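PDB 1M2W: mannitol dehydrogenase from Pseudomonas fluorescens, which probably catalyses the NAD-dependent interconversion of D-mannitol and D-fructose. Local coordinates for residues G35-A40 and A227-I232; I232-S237 and P255-P260. All blocks are in the same frame, centred on the assembly; numbering follows the deposited sequence.

Contact 1. Residues G35-A40 and A227-I232; sequences GGFHRA and AMVDRI. With NAD (nicotinamide-adenine-dinucleotide), chain C; MTL (D-mannitol), chain D.
The ring of Phe-37 meets strand 227-230 and the turn after it with its edge, not its face. CZ lies 3.6 Å from CB of Val-229, and the methyl CG2 of Val-229 reaches the same rim. Further round, CD1 of Phe-37 is 3.6 Å from the carbonyl O of Arg-231. CG stands anti to the backbone N of Phe-37 (chi1 -173°), which carries the ring across to the strand. One face of the ring is taken by NAD: the nicotinamide lies over the middle of the ring, with C5N 3.2 Å from its plane.

The side chain of Arg-231 runs past Ala-40. Its NH1 donates to the carbonyl O of Ala-40 at 2.9 Å (157°), and this O is approached edge-on by the guanidinium, 11° out of its plane. NH2 pairs with Glu-87 and NE with the carbonyl O of Glu-259, so the group is fixed on several sides.

The CA-CB bond of Asp-230 points away from helix 36-40, and its carboxylate meets the mannitol. Its OD1 accepts a hydrogen bond from O1 of mannitol at 2.6 Å, and Arg-231 N donates to the same O1.

The start of the helix is the dinucleotide-binding turn of a Rossmann fold. Gly-36 N donates to NAD O2A at 2.8 Å and Phe-37 N to NAD O2N at 2.8 Å. Gly-35 is the N-cap, and a side chain there would run into NAD O5B.

Helix 36-40 follows strand 27-32 of the main sheet. Strand 227-230 belongs to a smaller sheet and pairs with strand 263-267. Helix 289-313 packs against Met-228 and Asp-230, and strand 256-258 touches Ala-40 and Arg-231.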
ATOM      1  N   GLY A  35      -2.431   4.373  -8.778  1.00 14.47           N
ATOM      2  CA  GLY A  35      -3.398   3.327  -8.555  1.00 14.21           C
ATOM      3  C   GLY A  35      -4.566   3.855  -7.736  1.00 14.49           C
ATOM      4  O   GLY A  35      -4.798   5.087  -7.636  1.00 16.87           O
ATOM      5  N   GLY A  36      -5.285   2.932  -7.129  1.00 12.92           N
ATOM      6  CA  GLY A  36      -6.446   3.327  -6.340  1.00 13.65           C
ATOM      7  C   GLY A  36      -6.037   4.117  -5.103  1.00 13.67           C
ATOM      8  O   GLY A  36      -6.592   5.188  -4.802  1.00 12.62           O
ATOM      9  N   PHE A  37      -5.033   3.635  -4.398  1.00 10.28           N
ATOM     10  CA  PHE A  37      -4.695   4.316  -3.146  1.00 12.47           C
ATOM     11  C   PHE A  37      -4.236   5.744  -3.338  1.00 12.95           C
ATOM     12  O   PHE A  37      -4.653   6.649  -2.590  1.00 10.57           O
ATOM     13  CB  PHE A  37      -3.637   3.561  -2.345  1.00 12.58           C
ATOM     14  CG  PHE A  37      -3.403   4.168  -0.994  1.00 14.71           C
ATOM     15  CD1 PHE A  37      -4.468   4.235  -0.057  1.00 13.44           C
ATOM     16  CD2 PHE A  37      -2.158   4.704  -0.653  1.00 10.50           C
ATOM     17  CE1 PHE A  37      -4.257   4.835   1.207  1.00 17.23           C
ATOM     18  CE2 PHE A  37      -1.950   5.298   0.581  1.00 13.67           C
ATOM     19  CZ  PHE A  37      -2.996   5.365   1.521  1.00 14.23           C
ATOM     20  N   HIS A  38      -3.393   5.969  -4.335  1.00 10.36           N
ATOM     21  CA  HIS A  38      -2.930   7.338  -4.587  1.00  9.52           C
ATOM     22  C   HIS A  38      -4.118   8.268  -4.862  1.00 11.92           C
ATOM     23  O   HIS A  38      -4.211   9.395  -4.341  1.00 11.46           O
ATOM     24  CB  HIS A  38      -2.010   7.386  -5.808  1.00  9.99           C
ATOM     25  CG  HIS A  38      -1.791   8.778  -6.302  1.00  9.69           C
ATOM     26  ND1 HIS A  38      -1.079   9.697  -5.573  1.00 10.18           N
ATOM     27  CD2 HIS A  38      -2.279   9.439  -7.380  1.00  9.57           C
ATOM     28  CE1 HIS A  38      -1.142  10.878  -6.174  1.00 10.15           C
ATOM     29  NE2 HIS A  38      -1.869  10.749  -7.268  1.00 10.73           N
ATOM     30  N   ARG A  39      -5.032   7.814  -5.709  1.00 11.47           N
ATOM     31  CA  ARG A  39      -6.172   8.649  -6.043  1.00 10.71           C
ATOM     32  C   ARG A  39      -7.129   8.897  -4.873  1.00 11.25           C
ATOM     33  O   ARG A  39      -7.732   9.970  -4.780  1.00 13.07           O
ATOM     34  CB  ARG A  39      -6.923   8.016  -7.233  1.00 12.42           C
ATOM     35  CG  ARG A  39      -6.041   7.935  -8.501  1.00 12.00           C
ATOM     36  CD  ARG A  39      -6.960   7.659  -9.690  1.00 13.91           C
ATOM     37  NE  ARG A  39      -7.609   6.356  -9.557  1.00 15.00           N
ATOM     38  CZ  ARG A  39      -8.780   6.059 -10.120  1.00 17.29           C
ATOM     39  NH1 ARG A  39      -9.432   6.988 -10.821  1.00 16.91           N
ATOM     40  NH2 ARG A  39      -9.268   4.817 -10.038  1.00 19.36           N
ATOM     41  N   ALA A  40      -7.277   7.920  -3.990  1.00 10.10           N
ATOM     42  CA  ALA A  40      -8.211   8.065  -2.877  1.00 10.25           C
ATOM     43  C   ALA A  40      -7.576   8.718  -1.663  1.00 11.51           C
ATOM     44  O   ALA A  40      -8.291   9.064  -0.710  1.00 14.38           O
ATOM     45  CB  ALA A  40      -8.756   6.665  -2.463  1.00 11.99           C
ATOM     46  N   ALA A 227       6.044   8.348   6.931  1.00  9.62           N
ATOM     47  CA  ALA A 227       4.628   8.631   7.097  1.00 12.31           C
ATOM     48  C   ALA A 227       3.857   7.364   7.416  1.00 12.28           C
ATOM     49  O   ALA A 227       4.371   6.251   7.214  1.00 12.45           O
ATOM     50  CB  ALA A 227       4.071   9.226   5.791  1.00 13.04           C
HETATM   51  N   MSE A 228       2.635   7.552   7.945  1.00 10.68           N
HETATM   52  CA  MSE A 228       1.676   6.450   8.138  1.00 12.23           C
HETATM   53  C   MSE A 228       0.526   6.919   7.247  1.00 10.29           C
HETATM   54  O   MSE A 228       0.117   8.122   7.293  1.00 11.60           O
HETATM   55  CB  MSE A 228       1.186   6.338   9.597  1.00 11.80           C
HETATM   56  CG  MSE A 228       0.215   5.202   9.839  1.00 13.92           C
HETATM   57 SE   MSE A 228      -1.617   5.733   9.539  1.00 15.39          SE
HETATM   58  CE  MSE A 228      -1.969   6.304  11.422  1.00  9.74           C
ATOM     59  N   VAL A 229       0.012   6.021   6.407  1.00 10.14           N
ATOM     60  CA  VAL A 229      -1.050   6.366   5.476  1.00  8.65           C
ATOM     61  C   VAL A 229      -2.173   5.343   5.633  1.00 12.24           C
ATOM     62  O   VAL A 229      -1.893   4.178   5.814  1.00  9.57           O
ATOM     63  CB  VAL A 229      -0.517   6.322   4.020  1.00 11.80           C
ATOM     64  CG1 VAL A 229       0.544   7.445   3.853  1.00 12.57           C
ATOM     65  CG2 VAL A 229       0.116   4.949   3.726  1.00  9.29           C
ATOM     66  N   ASP A 230      -3.429   5.777   5.546  1.00  9.87           N
ATOM     67  CA  ASP A 230      -4.527   4.826   5.768  1.00 12.14           C
ATOM     68  C   ASP A 230      -5.829   5.192   5.039  1.00 10.20           C
ATOM     69  O   ASP A 230      -6.352   6.294   5.223  1.00 11.78           O
ATOM     70  CB  ASP A 230      -4.833   4.774   7.296  1.00 10.43           C
ATOM     71  CG  ASP A 230      -5.833   3.659   7.705  1.00 11.82           C
ATOM     72  OD1 ASP A 230      -6.226   2.835   6.850  1.00 11.49           O
ATOM     73  OD2 ASP A 230      -6.222   3.613   8.899  1.00 12.01           O
ATOM     74  N   ARG A 231      -6.298   4.283   4.172  1.00 11.56           N
ATOM     75  CA  ARG A 231      -7.609   4.403   3.554  1.00  9.49           C
ATOM     76  C   ARG A 231      -7.858   3.103   2.779  1.00 12.17           C
ATOM     77  O   ARG A 231      -7.101   2.783   1.858  1.00 12.40           O
ATOM     78  CB  ARG A 231      -7.732   5.576   2.583  1.00 10.77           C
ATOM     79  CG  ARG A 231      -9.228   5.788   2.207  1.00 13.60           C
ATOM     80  CD  ARG A 231      -9.512   7.097   1.521  1.00 12.13           C
ATOM     81  NE  ARG A 231     -10.852   7.580   1.890  1.00 13.54           N
ATOM     82  CZ  ARG A 231     -11.334   8.778   1.578  1.00 13.67           C
ATOM     83  NH1 ARG A 231     -10.617   9.635   0.868  1.00 12.41           N
ATOM     84  NH2 ARG A 231     -12.536   9.152   2.031  1.00 16.07           N
ATOM     85  N   ILE A 232      -8.885   2.334   3.175  1.00 12.60           N
ATOM     86  CA  ILE A 232      -9.171   1.086   2.477  1.00 11.42           C
ATOM     87  C   ILE A 232      -9.737   1.425   1.099  1.00 13.28           C
ATOM     88  O   ILE A 232     -10.714   2.171   0.963  1.00 12.49           O
ATOM     89  CB  ILE A 232     -10.122   0.233   3.299  1.00  9.88           C
ATOM     90  CG1 ILE A 232      -9.402  -0.190   4.606  1.00 11.20           C
ATOM     91  CG2 ILE A 232     -10.590  -0.995   2.490  1.00 11.28           C
ATOM     92  CD1 ILE A 232     -10.372  -0.805   5.637  1.00 11.86           C
TER
HETATM   93  PA  NAD C5500      -3.232  -0.532  -7.541  0.80 32.27           P
HETATM   94  O1A NAD C5500      -3.047  -1.907  -7.931  0.80 32.16           O
HETATM   95  O2A NAD C5500      -4.501   0.292  -7.815  0.80 20.03           O
HETATM   96  O5B NAD C5500      -1.993   0.332  -8.121  0.80 30.88           O
HETATM   97  C5B NAD C5500      -0.639  -0.073  -7.784  0.80 31.65           C
HETATM   98  C4B NAD C5500       0.184   1.005  -8.549  0.80 31.85           C
HETATM   99  O4B NAD C5500       1.626   0.705  -8.269  0.80 33.13           O
HETATM  100  C3B NAD C5500       0.128   0.897 -10.088  0.80 33.75           C
HETATM  101  O3B NAD C5500       0.371   2.222 -10.526  0.80 33.65           O
HETATM  102  C2B NAD C5500       1.255  -0.073 -10.414  0.80 33.73           C
HETATM  103  O2B NAD C5500       1.662  -0.141 -11.790  0.80 35.98           O
HETATM  104  C1B NAD C5500       2.341   0.491  -9.498  0.80 34.36           C
HETATM  105  N9A NAD C5500       3.427  -0.429  -9.275  0.80 34.95           N
HETATM  106  C8A NAD C5500       3.454  -1.768  -8.926  0.80 33.68           C
HETATM  107  N7A NAD C5500       4.677  -2.260  -8.784  0.80 34.10           N
HETATM  108  C5A NAD C5500       5.489  -1.153  -9.064  0.80 34.60           C
HETATM  109  C6A NAD C5500       6.882  -1.050  -9.063  0.80 35.16           C
HETATM  110  N6A NAD C5500       7.740  -2.031  -8.770  0.80 35.88           N
HETATM  111  N1A NAD C5500       7.441   0.211  -9.404  0.80 33.81           N
HETATM  112  C2A NAD C5500       6.624   1.313  -9.724  0.80 36.24           C
HETATM  113  N3A NAD C5500       5.229   1.250  -9.720  0.80 34.59           N
HETATM  114  C4A NAD C5500       4.715  -0.023  -9.380  0.80 34.56           C
HETATM  115  O3  NAD C5500      -2.987  -0.456  -5.968  0.80 30.69           O
HETATM  116  PN  NAD C5500      -3.280   0.610  -4.817  0.80 29.50           P
HETATM  117  O1N NAD C5500      -4.610   0.390  -4.184  0.80 25.43           O
HETATM  118  O2N NAD C5500      -3.033   1.930  -5.421  0.80 29.99           O
HETATM  119  O5D NAD C5500      -2.130   0.212  -3.740  0.80 31.48           O
HETATM  120  C5D NAD C5500      -0.780   0.701  -4.043  0.80 30.52           C
HETATM  121  C4D NAD C5500       0.061   0.801  -2.792  0.80 28.83           C
HETATM  122  O4D NAD C5500      -0.237   1.922  -1.920  0.80 31.37           O
HETATM  123  C3D NAD C5500       0.115  -0.452  -1.846  0.80 27.00           C
HETATM  124  O3D NAD C5500       0.953  -1.465  -2.348  0.80 24.33           O
HETATM  125  C2D NAD C5500       0.499   0.128  -0.471  0.80 26.31           C
HETATM  126  O2D NAD C5500       1.915   0.208  -0.136  0.80 16.11           O
HETATM  127  C1D NAD C5500      -0.190   1.481  -0.501  0.80 27.15           C
HETATM  128  N1N NAD C5500      -1.563   1.439   0.070  0.80 26.87           N
HETATM  129  C2N NAD C5500      -2.749   0.854  -0.503  0.80 23.86           C
HETATM  130  C3N NAD C5500      -3.921   0.920   0.292  0.80 22.10           C
HETATM  131  C7N NAD C5500      -5.219   0.279  -0.201  0.80 22.48           C
HETATM  132  O7N NAD C5500      -6.261   0.207   0.627  0.80  7.38           O
HETATM  133  N7N NAD C5500      -5.187  -0.233  -1.403  0.80 18.50           N
HETATM  134  C4N NAD C5500      -3.888   1.541   1.595  0.80 25.83           C
HETATM  135  C5N NAD C5500      -2.683   2.105   2.082  0.80 22.32           C
HETATM  136  C6N NAD C5500      -1.529   2.058   1.343  0.80 26.74           C
HETATM  137  O1  MTL D5600      -5.039   1.712   4.820  1.00 12.24           O
HETATM  138  C1  MTL D5600      -5.398   0.318   4.737  1.00 13.51           C
HETATM  139  C2  MTL D5600      -4.460  -0.328   3.719  1.00 13.99           C
HETATM  140  O2  MTL D5600      -3.069  -0.203   4.124  1.00 14.40           O
HETATM  141  C3  MTL D5600      -4.845  -1.794   3.487  1.00 10.49           C
HETATM  142  O3  MTL D5600      -6.111  -1.803   2.764  1.00 11.27           O
HETATM  143  C4  MTL D5600      -3.759  -2.506   2.641  1.00 10.73           C
HETATM  144  O4  MTL D5600      -3.859  -2.103   1.271  1.00 11.76           O
HETATM  145  C5  MTL D5600      -3.954  -4.021   2.720  1.00 11.30           C
HETATM  146  O5  MTL D5600      -3.719  -4.476   4.052  1.00 12.36           O
HETATM  147  C6  MTL D5600      -2.987  -4.773   1.729  1.00 11.64           C
HETATM  148  O6  MTL D5600      -3.044  -6.165   2.034  1.00 12.55           O

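Contact 2. Residues I232-S237 and P255-P260; sequences ITPMTS and PVVCEP. With NAD (nicotinamide-adenine-dinucleotide), chain C.
Glu-259 reaches back over Ile-232 where the loop 232-237 passes strand 256-258, the edge strand of the main sheet of the Rossmann domain. CG of Glu-259 sits between its own N and carbonyl carbon (chi1 62°), and the chain is extended from there. CB lies 4.2 Å from the carbonyl O of Ile-232. CG is 3.7 Å from Ile-232 N. CD comes to 3.7 Å from CB of Ile-232. OE1 then accepts a nearly straight hydrogen bond from Ile-232 N at 2.8 Å (167°), on its anti side and 29° out of the carboxylate plane. It also touches CG1 of Ile-232 and forms a salt bridge to Arg-361. OE2 lies near the methyl CD1 of Ile-232.

The backbone adds a second bond the other way, from Glu-259 N to Ile-232 O at 3.1 Å. The main chain of Ile-232 is therefore gripped at both its N and its O. With an alanine in place of Glu-259, the buried Ile-232 N is likely to lose its acceptor and Arg-361 a carboxylate partner, and the start of the loop would be less firmly set beside NAD.

Thr-233, the next residue, faces the cofactor with its backbone. Its N donates to the carboxamide O7N of NAD at 3.0 Å, and its O takes a weak bond from N7N. Its side chain touches both the strand and helix 36-40. The methyl CG2 packs on CG2 of Val-256 at 3.5 Å, while OG1 bonds to the carbonyl O of Arg-231. The ring of Pro-234 crosses Val-257 at about a right angle, CD and CG against CG1. Beside this pair a water donates to Pro-234 O at 2.6 Å and accepts from Val-257 N.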
ATOM      1  N   ILE A 232      -8.885   2.334   3.175  1.00 12.60           N
ATOM      2  CA  ILE A 232      -9.171   1.086   2.477  1.00 11.42           C
ATOM      3  C   ILE A 232      -9.737   1.425   1.099  1.00 13.28           C
ATOM      4  O   ILE A 232     -10.714   2.171   0.963  1.00 12.49           O
ATOM      5  CB  ILE A 232     -10.122   0.233   3.299  1.00  9.88           C
ATOM      6  CG1 ILE A 232      -9.402  -0.190   4.606  1.00 11.20           C
ATOM      7  CG2 ILE A 232     -10.590  -0.995   2.490  1.00 11.28           C
ATOM      8  CD1 ILE A 232     -10.372  -0.805   5.637  1.00 11.86           C
ATOM      9  N   THR A 233      -9.098   0.870   0.077  1.00 12.05           N
ATOM     10  CA  THR A 233      -9.456   1.135  -1.326  1.00 13.17           C
ATOM     11  C   THR A 233      -9.461  -0.189  -2.106  1.00 14.07           C
ATOM     12  O   THR A 233      -8.404  -0.723  -2.443  1.00 14.04           O
ATOM     13  CB  THR A 233      -8.367   2.101  -1.941  1.00 15.17           C
ATOM     14  OG1 THR A 233      -8.250   3.264  -1.095  1.00 18.73           O
ATOM     15  CG2 THR A 233      -8.771   2.574  -3.357  1.00 13.86           C
ATOM     16  N   PRO A 234     -10.637  -0.736  -2.405  1.00 12.26           N
ATOM     17  CA  PRO A 234     -10.750  -1.999  -3.159  1.00 12.77           C
ATOM     18  C   PRO A 234     -10.273  -1.884  -4.611  1.00 13.67           C
ATOM     19  O   PRO A 234     -10.028  -0.770  -5.160  1.00 13.52           O
ATOM     20  CB  PRO A 234     -12.268  -2.282  -3.170  1.00 16.08           C
ATOM     21  CG  PRO A 234     -12.818  -1.460  -2.043  1.00 18.34           C
ATOM     22  CD  PRO A 234     -11.969  -0.204  -2.041  1.00 14.90           C
HETATM   23  N   MSE A 235     -10.150  -3.040  -5.266  1.00 13.88           N
HETATM   24  CA  MSE A 235      -9.788  -3.003  -6.674  1.00 14.22           C
HETATM   25  C   MSE A 235     -11.016  -2.577  -7.463  1.00 15.48           C
HETATM   26  O   MSE A 235     -12.172  -2.795  -7.064  1.00 13.83           O
HETATM   27  CB  MSE A 235      -9.330  -4.383  -7.168  1.00 16.70           C
HETATM   28  CG  MSE A 235      -8.146  -4.918  -6.367  1.00 17.44           C
HETATM   29 SE   MSE A 235      -7.538  -6.685  -7.091  1.00 23.61          SE
HETATM   30  CE  MSE A 235      -9.133  -7.751  -6.791  1.00 18.73           C
ATOM     31  N   THR A 236     -10.736  -1.974  -8.609  1.00 17.60           N
ATOM     32  CA  THR A 236     -11.762  -1.513  -9.520  1.00 21.03           C
ATOM     33  C   THR A 236     -12.657  -2.694  -9.895  1.00 19.97           C
ATOM     34  O   THR A 236     -12.192  -3.835  -9.993  1.00 20.62           O
ATOM     35  CB  THR A 236     -11.082  -0.955 -10.839  1.00 23.91           C
ATOM     36  OG1 THR A 236     -12.091  -0.633 -11.813  1.00 27.66           O
ATOM     37  CG2 THR A 236     -10.169  -2.017 -11.462  1.00 24.83           C
ATOM     38  N   SER A 237     -13.944  -2.450 -10.065  1.00 20.87           N
ATOM     39  CA  SER A 237     -14.845  -3.524 -10.517  1.00 16.31           C
ATOM     40  C   SER A 237     -15.945  -2.968 -11.405  1.00 18.20           C
ATOM     41  O   SER A 237     -16.386  -1.816 -11.261  1.00 17.35           O
ATOM     42  CB  SER A 237     -15.518  -4.252  -9.344  1.00 17.70           C
ATOM     43  OG  SER A 237     -16.564  -3.504  -8.748  1.00 17.92           O
ATOM     44  N   PRO A 255     -13.647   5.060 -11.859  1.00 13.80           N
ATOM     45  CA  PRO A 255     -13.798   5.774 -10.583  1.00 13.88           C
ATOM     46  C   PRO A 255     -12.951   5.032  -9.553  1.00 15.21           C
ATOM     47  O   PRO A 255     -12.447   3.930  -9.836  1.00 16.58           O
ATOM     48  CB  PRO A 255     -15.298   5.640 -10.284  1.00 15.29           C
ATOM     49  CG  PRO A 255     -15.642   4.256 -10.925  1.00 13.41           C
ATOM     50  CD  PRO A 255     -14.850   4.285 -12.221  1.00 14.13           C
ATOM     51  N   VAL A 256     -12.754   5.629  -8.385  1.00 12.84           N
ATOM     52  CA  VAL A 256     -12.030   4.929  -7.331  1.00 13.92           C
ATOM     53  C   VAL A 256     -13.005   4.816  -6.168  1.00 13.97           C
ATOM     54  O   VAL A 256     -13.642   5.800  -5.795  1.00 13.20           O
ATOM     55  CB  VAL A 256     -10.734   5.658  -6.887  1.00 16.76           C
ATOM     56  CG1 VAL A 256     -11.003   7.098  -6.394  1.00 19.48           C
ATOM     57  CG2 VAL A 256     -10.082   4.845  -5.745  1.00 15.80           C
ATOM     58  N   VAL A 257     -13.203   3.591  -5.678  1.00 11.30           N
ATOM     59  CA  VAL A 257     -14.102   3.381  -4.530  1.00 13.21           C
ATOM     60  C   VAL A 257     -13.210   3.347  -3.300  1.00 11.86           C
ATOM     61  O   VAL A 257     -12.075   2.853  -3.368  1.00 13.73           O
ATOM     62  CB  VAL A 257     -14.814   2.014  -4.643  1.00 13.19           C
ATOM     63  CG1 VAL A 257     -15.354   1.552  -3.275  1.00 16.23           C
ATOM     64  CG2 VAL A 257     -15.980   2.140  -5.585  1.00 17.79           C
ATOM     65  N   CYS A 258     -13.681   3.885  -2.183  1.00 12.21           N
ATOM     66  CA  CYS A 258     -12.888   3.842  -0.946  1.00 11.28           C
ATOM     67  C   CYS A 258     -13.863   3.970   0.217  1.00 11.81           C
ATOM     68  O   CYS A 258     -15.040   4.290   0.012  1.00 14.25           O
ATOM     69  CB  CYS A 258     -11.884   5.008  -0.869  1.00 10.85           C
ATOM     70  SG  CYS A 258     -12.639   6.672  -0.998  1.00 16.02           S
ATOM     71  N   GLU A 259     -13.384   3.717   1.426  1.00 10.76           N
ATOM     72  CA  GLU A 259     -14.225   3.860   2.626  1.00 10.31           C
ATOM     73  C   GLU A 259     -14.203   5.342   3.035  1.00 13.02           C
ATOM     74  O   GLU A 259     -13.354   6.120   2.575  1.00 12.31           O
ATOM     75  CB  GLU A 259     -13.633   3.039   3.788  1.00 11.07           C
ATOM     76  CG  GLU A 259     -12.209   3.568   4.139  1.00 10.88           C
ATOM     77  CD  GLU A 259     -11.628   2.877   5.367  1.00 12.70           C
ATOM     78  OE1 GLU A 259     -10.389   2.765   5.470  1.00 11.26           O
ATOM     79  OE2 GLU A 259     -12.423   2.474   6.255  1.00 11.96           O
ATOM     80  N   PRO A 260     -15.149   5.760   3.894  1.00 13.31           N
ATOM     81  CA  PRO A 260     -15.181   7.156   4.331  1.00 15.02           C
ATOM     82  C   PRO A 260     -13.947   7.562   5.149  1.00 14.63           C
ATOM     83  O   PRO A 260     -13.444   8.678   5.006  1.00 14.86           O
ATOM     84  CB  PRO A 260     -16.446   7.218   5.209  1.00 17.46           C
ATOM     85  CG  PRO A 260     -17.334   6.188   4.605  1.00 18.60           C
ATOM     86  CD  PRO A 260     -16.395   5.052   4.278  1.00 14.32           C
TER
HETATM   87  PA  NAD C5500      -3.232  -0.532  -7.541  0.80 32.27           P
HETATM   88  O1A NAD C5500      -3.047  -1.907  -7.931  0.80 32.16           O
HETATM   89  O2A NAD C5500      -4.501   0.292  -7.815  0.80 20.03           O
HETATM   90  O5B NAD C5500      -1.993   0.332  -8.121  0.80 30.88           O
HETATM   91  C5B NAD C5500      -0.639  -0.073  -7.784  0.80 31.65           C
HETATM   92  C4B NAD C5500       0.184   1.005  -8.549  0.80 31.85           C
HETATM   93  O4B NAD C5500       1.626   0.705  -8.269  0.80 33.13           O
HETATM   94  C3B NAD C5500       0.128   0.897 -10.088  0.80 33.75           C
HETATM   95  O3B NAD C5500       0.371   2.222 -10.526  0.80 33.65           O
HETATM   96  C2B NAD C5500       1.255  -0.073 -10.414  0.80 33.73           C
HETATM   97  O2B NAD C5500       1.662  -0.141 -11.790  0.80 35.98           O
HETATM   98  C1B NAD C5500       2.341   0.491  -9.498  0.80 34.36           C
HETATM   99  N9A NAD C5500       3.427  -0.429  -9.275  0.80 34.95           N
HETATM  100  C8A NAD C5500       3.454  -1.768  -8.926  0.80 33.68           C
HETATM  101  N7A NAD C5500       4.677  -2.260  -8.784  0.80 34.10           N
HETATM  102  C5A NAD C5500       5.489  -1.153  -9.064  0.80 34.60           C
HETATM  103  C6A NAD C5500       6.882  -1.050  -9.063  0.80 35.16           C
HETATM  104  N6A NAD C5500       7.740  -2.031  -8.770  0.80 35.88           N
HETATM  105  N1A NAD C5500       7.441   0.211  -9.404  0.80 33.81           N
HETATM  106  C2A NAD C5500       6.624   1.313  -9.724  0.80 36.24           C
HETATM  107  N3A NAD C5500       5.229   1.250  -9.720  0.80 34.59           N
HETATM  108  C4A NAD C5500       4.715  -0.023  -9.380  0.80 34.56           C
HETATM  109  O3  NAD C5500      -2.987  -0.456  -5.968  0.80 30.69           O
HETATM  110  PN  NAD C5500      -3.280   0.610  -4.817  0.80 29.50           P
HETATM  111  O1N NAD C5500      -4.610   0.390  -4.184  0.80 25.43           O
HETATM  112  O2N NAD C5500      -3.033   1.930  -5.421  0.80 29.99           O
HETATM  113  O5D NAD C5500      -2.130   0.212  -3.740  0.80 31.48           O
HETATM  114  C5D NAD C5500      -0.780   0.701  -4.043  0.80 30.52           C
HETATM  115  C4D NAD C5500       0.061   0.801  -2.792  0.80 28.83           C
HETATM  116  O4D NAD C5500      -0.237   1.922  -1.920  0.80 31.37           O
HETATM  117  C3D NAD C5500       0.115  -0.452  -1.846  0.80 27.00           C
HETATM  118  O3D NAD C5500       0.953  -1.465  -2.348  0.80 24.33           O
HETATM  119  C2D NAD C5500       0.499   0.128  -0.471  0.80 26.31           C
HETATM  120  O2D NAD C5500       1.915   0.208  -0.136  0.80 16.11           O
HETATM  121  C1D NAD C5500      -0.190   1.481  -0.501  0.80 27.15           C
HETATM  122  N1N NAD C5500      -1.563   1.439   0.070  0.80 26.87           N
HETATM  123  C2N NAD C5500      -2.749   0.854  -0.503  0.80 23.86           C
HETATM  124  C3N NAD C5500      -3.921   0.920   0.292  0.80 22.10           C
HETATM  125  C7N NAD C5500      -5.219   0.279  -0.201  0.80 22.48           C
HETATM  126  O7N NAD C5500      -6.261   0.207   0.627  0.80  7.38           O
HETATM  127  N7N NAD C5500      -5.187  -0.233  -1.403  0.80 18.50           N
HETATM  128  C4N NAD C5500      -3.888   1.541   1.595  0.80 25.83           C
HETATM  129  C5N NAD C5500      -2.683   2.105   2.082  0.80 22.32           C
HETATM  130  C6N NAD C5500      -1.529   2.058   1.343  0.80 26.74           C
HETATM  131  O   HOH W   1     -11.083   1.385  -6.125  1.00 27.25           O

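Overall arrangement
Both contacts are buried, and their centres lie about 10 Å apart. They share Ile-232 and follow each other along the chain. Both touch NAD and come together at its carboxamide. Contact 1 is the more central. It sets the diphosphate on a helix start, covers a nicotinamide face with an aromatic ring and also reaches mannitol. Contact 2 lies farther out, toward the edge of the main sheet, and holds the carboxamide by backbone atoms. Its chemistry is a carboxylate on a backbone N–H, small apolar side chains and a bridging water. The side chain of Arg-231 ties the two together.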